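Local coordinates for protein methyltransferase (Thermus thermophilus, PDB 3TMA) that transfers a methyl group from S-adenosyl-L-methionine to N2 of the guanosine at position 6 of tRNA(Phe), at residues L295-D298 / F299-A303. Residues are numbered along the deposited sequence; the frame is centred on the assembly and turned at random.
Sequences LYWD and FLRGA
F299 opens the second half of this local, i to i+4 contact by giving its backbone N-H to L295 O, 2.8 Å away. Both belong to helix 290-305, the helix of a beta-alpha-beta crossover in the Rossmann-fold methyltransferase domain, joining the parallel neighbours 275-278 and 312-317 of the central sheet. The F299 ring packs on A278 and L315 of these two strands and edge-to-face with F211, and it also comes near A263, which by similarity belongs to the S-adenosyl-L-methionine site. L300 repeats the helical bond, N to Y296 O at 2.9 Å, and folds its own CB and CG back beside that same oxygen, CG to Y296 O being 3.3 Å. L300 and Y296 together meet L323 and A326 of helix 320-326, and the Y296 hydroxyl is hydrogen-bonded to T317.

On the more exposed flank, R301 stacks on W297. Its guanidinium lies flat over one face of the indole, the planes 5° apart, in a cation-pi contact with R301 CZ 3.3 Å from the centroid of the six-membered ring. CD comes in over the five-membered ring as a CH-pi contact. A chi1 of 178° swings the indole alongside the helix, where the R301 chain, extended from CG to NE, can run along it and bring the guanidinium onto its face. W297 O takes two bonds from this one residue: the R301 backbone N at 3.2 Å and NH1 at 3.0 Å, the oxygen sitting at the guanidinium edge, close to its plane. NH1 also reaches A326 O; the stack on one face and two carbonyls at NH1 should together restrict the group's rotation. One residue on, G302 N closes the next helical bond onto D298 O at 3.0 Å, with an N-H...O angle of 164°.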
ATOM      1  N   LEU A 295     -10.548  16.985 -19.716  1.00 45.02           N
ATOM      2  CA  LEU A 295      -9.568  15.883 -19.750  1.00 41.90           C
ATOM      3  C   LEU A 295     -10.253  14.566 -19.439  1.00 38.88           C
ATOM      4  O   LEU A 295     -10.006  13.567 -20.129  1.00 35.79           O
ATOM      5  CB  LEU A 295      -8.394  16.126 -18.795  1.00 43.04           C
ATOM      6  CG  LEU A 295      -7.434  14.964 -18.423  1.00 45.40           C
ATOM      7  CD1 LEU A 295      -6.694  14.403 -19.619  1.00 44.66           C
ATOM      8  CD2 LEU A 295      -6.449  15.507 -17.426  1.00 50.83           C
ATOM      9  N   TYR A 296     -11.123  14.556 -18.417  1.00 36.84           N
ATOM     10  CA  TYR A 296     -11.847  13.320 -18.070  1.00 34.40           C
ATOM     11  C   TYR A 296     -12.706  12.876 -19.257  1.00 34.50           C
ATOM     12  O   TYR A 296     -12.796  11.688 -19.567  1.00 30.69           O
ATOM     13  CB  TYR A 296     -12.791  13.547 -16.893  1.00 35.25           C
ATOM     14  CG  TYR A 296     -12.153  13.503 -15.518  1.00 41.23           C
ATOM     15  CD1 TYR A 296     -10.810  13.199 -15.353  1.00 43.86           C
ATOM     16  CD2 TYR A 296     -12.906  13.819 -14.382  1.00 49.68           C
ATOM     17  CE1 TYR A 296     -10.246  13.110 -14.070  1.00 48.72           C
ATOM     18  CE2 TYR A 296     -12.349  13.764 -13.102  1.00 52.23           C
ATOM     19  CZ  TYR A 296     -11.012  13.402 -12.958  1.00 52.85           C
ATOM     20  OH  TYR A 296     -10.455  13.369 -11.691  1.00 55.11           O
ATOM     21  N   TRP A 297     -13.416  13.829 -19.836  1.00 34.16           N
ATOM     22  CA  TRP A 297     -14.314  13.551 -20.961  1.00 37.46           C
ATOM     23  C   TRP A 297     -13.594  12.828 -22.127  1.00 36.30           C
ATOM     24  O   TRP A 297     -14.023  11.749 -22.599  1.00 34.73           O
ATOM     25  CB  TRP A 297     -14.857  14.897 -21.466  1.00 40.86           C
ATOM     26  CG  TRP A 297     -15.741  14.735 -22.625  1.00 47.70           C
ATOM     27  CD1 TRP A 297     -15.383  14.653 -23.955  1.00 48.15           C
ATOM     28  CD2 TRP A 297     -17.142  14.576 -22.578  1.00 50.24           C
ATOM     29  NE1 TRP A 297     -16.486  14.441 -24.721  1.00 48.59           N
ATOM     30  CE2 TRP A 297     -17.586  14.418 -23.903  1.00 54.85           C
ATOM     31  CE3 TRP A 297     -18.078  14.590 -21.541  1.00 54.99           C
ATOM     32  CZ2 TRP A 297     -18.923  14.269 -24.216  1.00 59.30           C
ATOM     33  CZ3 TRP A 297     -19.406  14.450 -21.856  1.00 58.55           C
ATOM     34  CH2 TRP A 297     -19.815  14.277 -23.177  1.00 60.79           C
ATOM     35  N   ASP A 298     -12.492  13.427 -22.581  1.00 36.49           N
ATOM     36  CA  ASP A 298     -11.701  12.871 -23.674  1.00 38.48           C
ATOM     37  C   ASP A 298     -10.981  11.571 -23.280  1.00 35.79           C
ATOM     38  O   ASP A 298     -10.894  10.635 -24.079  1.00 34.72           O
ATOM     39  CB  ASP A 298     -10.640  13.874 -24.127  1.00 40.76           C
ATOM     40  CG  ASP A 298     -11.229  15.122 -24.798  1.00 50.07           C
ATOM     41  OD1 ASP A 298     -12.438  15.147 -25.155  1.00 50.02           O
ATOM     42  OD2 ASP A 298     -10.444  16.090 -24.971  1.00 59.44           O
ATOM     43  N   PHE A 299     -10.423  11.534 -22.074  1.00 32.25           N
ATOM     44  CA  PHE A 299      -9.746  10.341 -21.643  1.00 30.61           C
ATOM     45  C   PHE A 299     -10.720   9.159 -21.560  1.00 28.97           C
ATOM     46  O   PHE A 299     -10.398   8.061 -21.995  1.00 27.06           O
ATOM     47  CB  PHE A 299      -9.036  10.528 -20.287  1.00 31.70           C
ATOM     48  CG  PHE A 299      -8.744   9.214 -19.586  1.00 27.40           C
ATOM     49  CD1 PHE A 299      -7.781   8.359 -20.086  1.00 28.30           C
ATOM     50  CD2 PHE A 299      -9.441   8.854 -18.448  1.00 32.45           C
ATOM     51  CE1 PHE A 299      -7.525   7.138 -19.490  1.00 29.17           C
ATOM     52  CE2 PHE A 299      -9.209   7.641 -17.825  1.00 31.96           C
ATOM     53  CZ  PHE A 299      -8.275   6.756 -18.367  1.00 31.51           C
ATOM     54  N   LEU A 300     -11.891   9.351 -20.956  1.00 27.64           N
ATOM     55  CA  LEU A 300     -12.774   8.181 -20.768  1.00 26.68           C
ATOM     56  C   LEU A 300     -13.285   7.671 -22.109  1.00 28.20           C
ATOM     57  O   LEU A 300     -13.548   6.489 -22.264  1.00 27.86           O
ATOM     58  CB  LEU A 300     -13.953   8.498 -19.862  1.00 25.68           C
ATOM     59  CG  LEU A 300     -13.531   8.725 -18.407  1.00 29.16           C
ATOM     60  CD1 LEU A 300     -14.642   9.454 -17.639  1.00 30.88           C
ATOM     61  CD2 LEU A 300     -13.106   7.390 -17.737  1.00 32.58           C
ATOM     62  N   ARG A 301     -13.510   8.574 -23.055  1.00 30.14           N
ATOM     63  CA  ARG A 301     -13.948   8.129 -24.373  1.00 32.58           C
ATOM     64  C   ARG A 301     -12.863   7.381 -25.144  1.00 31.83           C
ATOM     65  O   ARG A 301     -13.149   6.390 -25.826  1.00 32.27           O
ATOM     66  CB  ARG A 301     -14.599   9.272 -25.176  1.00 33.77           C
ATOM     67  CG  ARG A 301     -16.059   9.484 -24.702  1.00 36.54           C
ATOM     68  CD  ARG A 301     -16.560  10.918 -24.910  1.00 39.33           C
ATOM     69  NE  ARG A 301     -17.852  11.036 -24.238  1.00 44.03           N
ATOM     70  CZ  ARG A 301     -17.995  11.146 -22.917  1.00 46.33           C
ATOM     71  NH1 ARG A 301     -16.913  11.180 -22.110  1.00 43.86           N
ATOM     72  NH2 ARG A 301     -19.212  11.163 -22.405  1.00 48.42           N
ATOM     73  N   GLY A 302     -11.627   7.853 -25.038  1.00 29.83           N
ATOM     74  CA  GLY A 302     -10.496   7.123 -25.614  1.00 29.17           C
ATOM     75  C   GLY A 302     -10.362   5.754 -24.951  1.00 29.52           C
ATOM     76  O   GLY A 302     -10.052   4.742 -25.625  1.00 29.18           O
ATOM     77  N   ALA A 303     -10.570   5.700 -23.631  1.00 26.56           N
ATOM     78  CA  ALA A 303     -10.394   4.424 -22.919  1.00 26.02           C
ATOM     79  C   ALA A 303     -11.428   3.426 -23.415  1.00 27.78           C
ATOM     80  O   ALA A 303     -11.097   2.276 -23.691  1.00 27.31           O
ATOM     81  CB  ALA A 303     -10.542   4.599 -21.394  1.00 25.21           C
TER